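Local coordinates for protein glycosyl hydrolase (Bacteroides ovatus, PDB 3QC2) that is a glycosyl hydrolase-type protein, a single, mostly beta chain that probably folds as a five-bladed beta-propeller, at residues A[27-32]-A[97-102]; A[9-14]-A[358-363]. One frame throughout, in Å; residues are numbered along the deposited sequence.

Overall arrangement
Contact 1 sets a loop against the edge of a sheet, while contact 2 joins two loops near the chain ends; their centres are 31 Å apart and their nearest atoms about 15 Å apart. In chain order come 9-14, 27-32, 97-102 and 358-363, so contact 1 falls between the two halves of contact 2. They share the N-terminal loop before strand 37-39. One part of it, 27-32, runs between strand 346-352 and 98-99, an outermost strand of an early antiparallel sheet; the other, 9-14, meets the C-terminal tail directly. Through backbone bonds to Val347, 27-32 also reaches the late part of the chain, consistent with a propeller closed through its N-terminal region.

Contact 1. Residues A[27-32]-A[97-102]; sequences PVISPI and FQREKT
Arg99, on the outer strand 98-99 of an antiparallel four-stranded sheet, probably a propeller blade, pushes its guanidinium between Ile29 and Ile32 of the 27-32 loop. This is the tight part. The methyl Ile29 CG2 lies over the centre of one face, 3.6 Å from Arg99 CZ. Ile32 CD1 covers the opposite face, displaced toward the rim and also 3.6 Å from Arg99 CZ, so the planar group is sandwiched between two branched side chains. In Ile29 a chi1 of -63° puts CG1 beside the backbone N and leaves CG2 anti to it, which turns this methyl toward the arginine. At the edge, Arg99 NH1 gives a hydrogen bond to Ser30 O of 2.8 Å (N-H...O 149°), close to both the carbonyl plane and the guanidinium plane; Arg99 NH2 adds a weak one to the same oxygen. The cation is further held by a salt bridge from NH2 to Glu49 and a bond from NE to Tyr69, which together would fix its rotation and balance its charge.

Toward Phe97 the contact is looser: a single apolar approach, with the ring neither squarely face-on nor edge-on to Val28. Behind it Val28 and Ile29 both face Val347, a classic beta bulge against strand 346-352, so the loop links that strand to the edge strand 98-99. At the far end Lys101 is exposed, and its side chain makes no contact with 27-32. On the Phe97 side the nearest approach is from Val28 CB to Phe97 CD1, 4.1 Å.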
ATOM      1  N   PRO A  27      -0.222   7.599  17.012  1.00 27.07           N
ATOM      2  CA  PRO A  27       0.122   7.536  15.567  1.00 26.11           C
ATOM      3  C   PRO A  27       1.503   8.152  15.303  1.00 25.92           C
ATOM      4  O   PRO A  27       1.872   9.138  15.964  1.00 26.59           O
ATOM      5  CB  PRO A  27      -0.973   8.372  14.913  1.00 26.17           C
ATOM      6  CG  PRO A  27      -1.374   9.360  15.970  1.00 27.15           C
ATOM      7  CD  PRO A  27      -1.177   8.689  17.305  1.00 27.60           C
ATOM      8  N   VAL A  28       2.257   7.581  14.360  1.00 24.88           N
ATOM      9  CA  VAL A  28       3.620   8.086  14.052  1.00 24.85           C
ATOM     10  C   VAL A  28       3.615   9.376  13.202  1.00 24.90           C
ATOM     11  O   VAL A  28       4.544  10.194  13.288  1.00 25.14           O
ATOM     12  CB  VAL A  28       4.495   7.008  13.365  1.00 24.29           C
ATOM     13  CG1 VAL A  28       4.674   5.819  14.286  1.00 23.75           C
ATOM     14  CG2 VAL A  28       3.891   6.579  12.022  1.00 24.11           C
ATOM     15  N   ILE A  29       2.581   9.542  12.380  1.00 24.39           N
ATOM     16  CA  ILE A  29       2.445  10.721  11.522  1.00 24.40           C
ATOM     17  C   ILE A  29       0.988  11.165  11.513  1.00 24.46           C
ATOM     18  O   ILE A  29       0.107  10.392  11.162  1.00 23.94           O
ATOM     19  CB  ILE A  29       2.919  10.432  10.081  1.00 23.80           C
ATOM     20  CG1 ILE A  29       4.426  10.089  10.076  1.00 24.18           C
ATOM     21  CG2 ILE A  29       2.658  11.609   9.191  1.00 24.10           C
ATOM     22  CD1 ILE A  29       4.961   9.664   8.726  1.00 24.22           C
ATOM     23  N   SER A  30       0.754  12.419  11.914  1.00 25.05           N
ATOM     24  CA  SER A  30      -0.573  13.003  11.948  1.00 25.41           C
ATOM     25  C   SER A  30      -0.593  14.301  11.154  1.00 26.01           C
ATOM     26  O   SER A  30       0.477  14.870  10.852  1.00 26.08           O
ATOM     27  CB  SER A  30      -0.988  13.280  13.393  1.00 25.98           C
ATOM     28  OG  SER A  30      -1.044  12.089  14.128  1.00 26.02           O
ATOM     29  N   PRO A  31      -1.807  14.790  10.802  1.00 26.41           N
ATOM     30  CA  PRO A  31      -1.909  16.053  10.059  1.00 27.04           C
ATOM     31  C   PRO A  31      -1.310  17.266  10.809  1.00 28.11           C
ATOM     32  O   PRO A  31      -1.405  17.345  12.044  1.00 28.57           O
ATOM     33  CB  PRO A  31      -3.423  16.238   9.882  1.00 27.38           C
ATOM     34  CG  PRO A  31      -4.006  14.891  10.034  1.00 26.68           C
ATOM     35  CD  PRO A  31      -3.121  14.129  10.952  1.00 26.23           C
ATOM     36  N   ILE A  32      -0.701  18.184  10.043  1.00 28.66           N
ATOM     37  CA  ILE A  32      -0.097  19.413  10.560  1.00 29.52           C
ATOM     38  C   ILE A  32      -0.776  20.595   9.879  1.00 30.66           C
ATOM     39  O   ILE A  32      -0.863  20.654   8.639  1.00 30.44           O
ATOM     40  CB  ILE A  32       1.436  19.478  10.276  1.00 29.39           C
ATOM     41  CG1 ILE A  32       2.172  18.345  10.993  1.00 28.78           C
ATOM     42  CG2 ILE A  32       2.008  20.793  10.732  1.00 30.11           C
ATOM     43  CD1 ILE A  32       3.696  18.436  10.872  1.00 28.61           C
ATOM     44  N   PHE A  97       9.619   9.508  13.443  1.00 27.31           N
ATOM     45  CA  PHE A  97       9.938  10.059  12.126  1.00 27.01           C
ATOM     46  C   PHE A  97      10.225  11.549  12.103  1.00 27.55           C
ATOM     47  O   PHE A  97       9.695  12.319  12.917  1.00 27.77           O
ATOM     48  CB  PHE A  97       8.808   9.721  11.150  1.00 26.29           C
ATOM     49  CG  PHE A  97       8.782   8.292  10.761  1.00 25.44           C
ATOM     50  CD1 PHE A  97       8.248   7.328  11.624  1.00 25.37           C
ATOM     51  CD2 PHE A  97       9.319   7.883   9.551  1.00 24.96           C
ATOM     52  CE1 PHE A  97       8.239   5.990  11.274  1.00 24.70           C
ATOM     53  CE2 PHE A  97       9.315   6.549   9.191  1.00 25.13           C
ATOM     54  CZ  PHE A  97       8.766   5.594  10.054  1.00 24.79           C
ATOM     55  N   GLN A  98      11.086  11.931  11.146  1.00 27.78           N
ATOM     56  CA  GLN A  98      11.516  13.307  10.924  1.00 28.30           C
ATOM     57  C   GLN A  98      11.007  13.728   9.533  1.00 28.28           C
ATOM     58  O   GLN A  98      11.546  13.314   8.502  1.00 27.95           O
ATOM     59  CB  GLN A  98      13.031  13.382  11.002  1.00 28.70           C
ATOM     60  CG  GLN A  98      13.598  12.841  12.334  1.00 28.75           C
ATOM     61  CD  GLN A  98      15.108  12.874  12.408  1.00 28.37           C
ATOM     62  OE1 GLN A  98      15.725  13.931  12.324  1.00 27.94           O
ATOM     63  NE2 GLN A  98      15.712  11.708  12.612  1.00 28.43           N
ATOM     64  N   ARG A  99       9.981  14.559   9.522  1.00 28.62           N
ATOM     65  CA  ARG A  99       9.296  14.950   8.282  1.00 28.59           C
ATOM     66  C   ARG A  99       9.801  16.214   7.653  1.00 29.51           C
ATOM     67  O   ARG A  99      10.268  17.115   8.339  1.00 30.23           O
ATOM     68  CB  ARG A  99       7.811  15.140   8.598  1.00 28.55           C
ATOM     69  CG  ARG A  99       7.151  13.900   9.189  1.00 27.53           C
ATOM     70  CD  ARG A  99       5.893  14.232   9.969  1.00 28.05           C
ATOM     71  NE  ARG A  99       4.836  14.849   9.160  1.00 28.50           N
ATOM     72  CZ  ARG A  99       3.591  15.088   9.597  1.00 28.37           C
ATOM     73  NH1 ARG A  99       3.237  14.758  10.841  1.00 28.50           N
ATOM     74  NH2 ARG A  99       2.697  15.645   8.789  1.00 27.99           N
ATOM     75  N   GLU A 100       9.707  16.282   6.327  1.00 29.75           N
ATOM     76  CA  GLU A 100      10.037  17.511   5.601  1.00 30.93           C
ATOM     77  C   GLU A 100       8.766  18.325   5.612  1.00 30.75           C
ATOM     78  O   GLU A 100       7.667  17.766   5.673  1.00 30.49           O
ATOM     79  CB  GLU A 100      10.483  17.234   4.165  1.00 31.11           C
ATOM     80  CG  GLU A 100      11.781  16.421   4.031  1.00 33.12           C
ATOM     81  CD  GLU A 100      13.042  17.149   4.559  1.00 37.11           C
ATOM     82  OE1 GLU A 100      12.990  18.392   4.810  1.00 40.12           O
ATOM     83  OE2 GLU A 100      14.097  16.468   4.703  1.00 39.28           O
ATOM     84  N   LYS A 101       8.902  19.638   5.550  1.00 31.39           N
ATOM     85  CA  LYS A 101       7.746  20.533   5.605  1.00 31.62           C
ATOM     86  C   LYS A 101       7.062  20.780   4.254  1.00 31.25           C
ATOM     87  O   LYS A 101       6.055  21.490   4.191  1.00 31.78           O
ATOM     88  CB  LYS A 101       8.136  21.848   6.253  1.00 32.90           C
ATOM     89  CG  LYS A 101       8.504  21.703   7.742  1.00 33.97           C
ATOM     90  CD  LYS A 101       8.722  23.068   8.384  1.00 36.41           C
ATOM     91  CE  LYS A 101       8.891  22.960   9.877  1.00 37.52           C
ATOM     92  NZ  LYS A 101       8.957  24.321  10.491  1.00 40.21           N
ATOM     93  N   THR A 102       7.593  20.185   3.189  1.00 30.33           N
ATOM     94  CA  THR A 102       7.010  20.320   1.856  1.00 29.95           C
ATOM     95  C   THR A 102       6.928  18.919   1.196  1.00 28.59           C
ATOM     96  O   THR A 102       7.754  18.055   1.484  1.00 28.34           O
ATOM     97  CB  THR A 102       7.832  21.289   0.982  1.00 30.72           C
ATOM     98  OG1 THR A 102       9.151  20.777   0.797  1.00 30.92           O
ATOM     99  CG2 THR A 102       7.920  22.689   1.646  1.00 31.67           C
TER

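Contact 2. Residues A[9-14]-A[358-363]; sequences NKLPDW and AKADPL
Asn9 ND2 is gripped by two carbonyls: Asp361 O across the contact and Pro305 O in the loop beyond. The bond to Asp361 O is 2.9 Å with an N-H...O angle of 155°, lying almost in the amide plane and nearly in line with the carbonyl bond. With CG anti to the backbone N (chi1 -170°), the side chain of Asn9 stretches out to reach that carbonyl, and the two acceptors hold the amide in one orientation. Leu363 crosses it at about a right angle, its methyl CD2 3.6 Å from Asn9 CG.

The backbone is bridged as well. A water donates to Asn9 O at 2.7 Å and accepts from Ala360 N at 3.1 Å. Next to it, Ala360 CB sits 3.7 Å from Asn9 O and also meets Leu11 CD1, a small apolar patch beside the polar links.

Asp361, buried, points its side chain off the contact at CB; its OD2 makes a salt bridge with Arg21 and a hydrogen bond with the backbone N of Arg308. Both segments are irregular loop: the tail, which follows strand 346-352, pairs through Asp361 with Phe306, and 9-14 continues to Trp14, packed on Gln287 and Leu289 of strand 283-290.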
ATOM      1  N   ASN A   9      -6.194 -15.928  17.764  1.00 37.15           N
ATOM      2  CA  ASN A   9      -6.066 -15.854  16.310  1.00 35.46           C
ATOM      3  C   ASN A   9      -4.733 -16.473  15.866  1.00 34.95           C
ATOM      4  O   ASN A   9      -3.781 -15.766  15.549  1.00 34.42           O
ATOM      5  CB  ASN A   9      -6.173 -14.370  15.871  1.00 34.60           C
ATOM      6  CG  ASN A   9      -6.291 -14.189  14.353  1.00 32.91           C
ATOM      7  OD1 ASN A   9      -6.470 -15.139  13.610  1.00 31.78           O
ATOM      8  ND2 ASN A   9      -6.215 -12.947  13.909  1.00 31.33           N
ATOM      9  N   LYS A  10      -4.684 -17.806  15.860  1.00 34.86           N
ATOM     10  CA  LYS A  10      -3.466 -18.547  15.491  1.00 34.48           C
ATOM     11  C   LYS A  10      -3.146 -18.376  14.034  1.00 33.03           C
ATOM     12  O   LYS A  10      -4.025 -18.484  13.185  1.00 32.69           O
ATOM     13  CB  LYS A  10      -3.614 -20.059  15.802  1.00 35.40           C
ATOM     14  CG  LYS A  10      -3.721 -20.397  17.283  1.00 36.76           C
ATOM     15  CD  LYS A  10      -3.736 -21.924  17.522  1.00 38.31           C
ATOM     16  N   LEU A  11      -1.883 -18.106  13.745  1.00 32.17           N
ATOM     17  CA  LEU A  11      -1.427 -17.942  12.384  1.00 31.21           C
ATOM     18  C   LEU A  11      -0.742 -19.212  11.905  1.00 31.34           C
ATOM     19  O   LEU A  11      -0.072 -19.890  12.686  1.00 31.73           O
ATOM     20  CB  LEU A  11      -0.427 -16.783  12.280  1.00 30.74           C
ATOM     21  CG  LEU A  11      -0.927 -15.361  12.531  1.00 30.00           C
ATOM     22  CD1 LEU A  11       0.252 -14.398  12.572  1.00 29.25           C
ATOM     23  CD2 LEU A  11      -1.931 -14.935  11.476  1.00 28.50           C
ATOM     24  N   PRO A  12      -0.907 -19.543  10.611  1.00 30.72           N
ATOM     25  CA  PRO A  12      -0.186 -20.680  10.066  1.00 30.94           C
ATOM     26  C   PRO A  12       1.321 -20.327   9.984  1.00 30.90           C
ATOM     27  O   PRO A  12       1.676 -19.125   9.966  1.00 30.04           O
ATOM     28  CB  PRO A  12      -0.797 -20.853   8.679  1.00 30.49           C
ATOM     29  CG  PRO A  12      -1.296 -19.519   8.315  1.00 29.95           C
ATOM     30  CD  PRO A  12      -1.733 -18.870   9.589  1.00 29.95           C
ATOM     31  N   ASP A  13       2.185 -21.352   9.920  1.00 31.36           N
ATOM     32  CA  ASP A  13       3.658 -21.138   9.925  1.00 31.53           C
ATOM     33  C   ASP A  13       4.239 -20.358   8.725  1.00 30.19           C
ATOM     34  O   ASP A  13       5.399 -19.956   8.766  1.00 30.46           O
ATOM     35  CB  ASP A  13       4.418 -22.477  10.118  1.00 32.99           C
ATOM     36  CG  ASP A  13       4.212 -23.466   8.952  1.00 35.05           C
ATOM     37  OD1 ASP A  13       3.593 -23.090   7.918  1.00 36.71           O
ATOM     38  OD2 ASP A  13       4.674 -24.633   9.079  1.00 38.63           O
ATOM     39  N   TRP A  14       3.444 -20.147   7.677  1.00 28.75           N
ATOM     40  CA  TRP A  14       3.917 -19.374   6.488  1.00 27.74           C
ATOM     41  C   TRP A  14       3.654 -17.855   6.585  1.00 26.44           C
ATOM     42  O   TRP A  14       4.308 -17.066   5.915  1.00 25.74           O
ATOM     43  CB  TRP A  14       3.292 -19.925   5.196  1.00 27.50           C
ATOM     44  CG  TRP A  14       1.786 -19.912   5.184  1.00 26.93           C
ATOM     45  CD1 TRP A  14       0.951 -20.962   5.472  1.00 27.48           C
ATOM     46  CD2 TRP A  14       0.939 -18.805   4.864  1.00 25.08           C
ATOM     47  NE1 TRP A  14      -0.364 -20.569   5.351  1.00 26.51           N
ATOM     48  CE2 TRP A  14      -0.396 -19.250   4.980  1.00 25.49           C
ATOM     49  CE3 TRP A  14       1.175 -17.485   4.485  1.00 24.01           C
ATOM     50  CZ2 TRP A  14      -1.480 -18.417   4.734  1.00 24.85           C
ATOM     51  CZ3 TRP A  14       0.101 -16.663   4.248  1.00 23.93           C
ATOM     52  CH2 TRP A  14      -1.212 -17.129   4.372  1.00 23.91           C
ATOM     53  N   ALA A 358       4.815 -12.495  18.397  1.00 32.49           N
ATOM     54  CA  ALA A 358       3.702 -12.192  19.264  1.00 32.29           C
ATOM     55  C   ALA A 358       2.448 -12.739  18.615  1.00 31.50           C
ATOM     56  O   ALA A 358       2.460 -13.102  17.437  1.00 30.52           O
ATOM     57  CB  ALA A 358       3.573 -10.682  19.452  1.00 31.67           C
ATOM     58  N   LYS A 359       1.366 -12.801  19.385  1.00 31.56           N
ATOM     59  CA  LYS A 359       0.080 -13.246  18.862  1.00 31.22           C
ATOM     60  C   LYS A 359      -0.476 -12.175  17.933  1.00 29.79           C
ATOM     61  O   LYS A 359      -0.124 -10.999  18.055  1.00 29.46           O
ATOM     62  CB  LYS A 359      -0.912 -13.494  19.996  1.00 32.00           C
ATOM     63  CG  LYS A 359      -0.523 -14.642  20.935  1.00 34.40           C
ATOM     64  CD  LYS A 359      -1.483 -14.739  22.127  1.00 36.45           C
ATOM     65  CE  LYS A 359      -1.071 -15.858  23.083  1.00 38.81           C
ATOM     66  NZ  LYS A 359      -1.923 -15.872  24.322  1.00 40.49           N
ATOM     67  N   ALA A 360      -1.324 -12.581  16.993  1.00 28.73           N
ATOM     68  CA  ALA A 360      -1.974 -11.622  16.088  1.00 27.63           C
ATOM     69  C   ALA A 360      -3.109 -10.941  16.862  1.00 27.40           C
ATOM     70  O   ALA A 360      -3.356 -11.270  18.033  1.00 27.78           O
ATOM     71  CB  ALA A 360      -2.501 -12.315  14.884  1.00 27.09           C
ATOM     72  N   ASP A 361      -3.779  -9.982  16.240  1.00 26.71           N
ATOM     73  CA  ASP A 361      -4.908  -9.334  16.902  1.00 26.84           C
ATOM     74  C   ASP A 361      -5.928 -10.420  17.181  1.00 27.28           C
ATOM     75  O   ASP A 361      -6.160 -11.289  16.327  1.00 26.77           O
ATOM     76  CB  ASP A 361      -5.530  -8.221  16.035  1.00 26.34           C
ATOM     77  CG  ASP A 361      -4.705  -6.935  16.027  1.00 25.56           C
ATOM     78  OD1 ASP A 361      -3.856  -6.757  16.911  1.00 26.25           O
ATOM     79  OD2 ASP A 361      -4.932  -6.087  15.150  1.00 24.50           O
ATOM     80  N   PRO A 362      -6.521 -10.408  18.379  1.00 28.09           N
ATOM     81  CA  PRO A 362      -7.486 -11.448  18.696  1.00 28.53           C
ATOM     82  C   PRO A 362      -8.766 -11.313  17.893  1.00 28.24           C
ATOM     83  O   PRO A 362      -9.054 -10.260  17.356  1.00 27.72           O
ATOM     84  CB  PRO A 362      -7.749 -11.239  20.192  1.00 29.41           C
ATOM     85  CG  PRO A 362      -7.437  -9.823  20.436  1.00 29.56           C
ATOM     86  CD  PRO A 362      -6.337  -9.463  19.492  1.00 28.66           C
ATOM     87  N   LEU A 363      -9.517 -12.396  17.808  1.00 28.82           N
ATOM     88  CA  LEU A 363     -10.776 -12.384  17.100  1.00 28.78           C
ATOM     89  C   LEU A 363     -11.753 -11.573  17.947  1.00 29.41           C
ATOM     90  O   LEU A 363     -11.626 -11.544  19.160  1.00 30.05           O
ATOM     91  CB  LEU A 363     -11.296 -13.804  16.902  1.00 28.98           C
ATOM     92  CG  LEU A 363     -10.332 -14.807  16.257  1.00 28.74           C
ATOM     93  CD1 LEU A 363     -11.008 -16.174  16.139  1.00 28.41           C
ATOM     94  CD2 LEU A 363      -9.825 -14.300  14.884  1.00 26.19           C
TER
HETATM   95  O   HOH W   1      -1.394 -15.667  16.822  1.00 37.41           O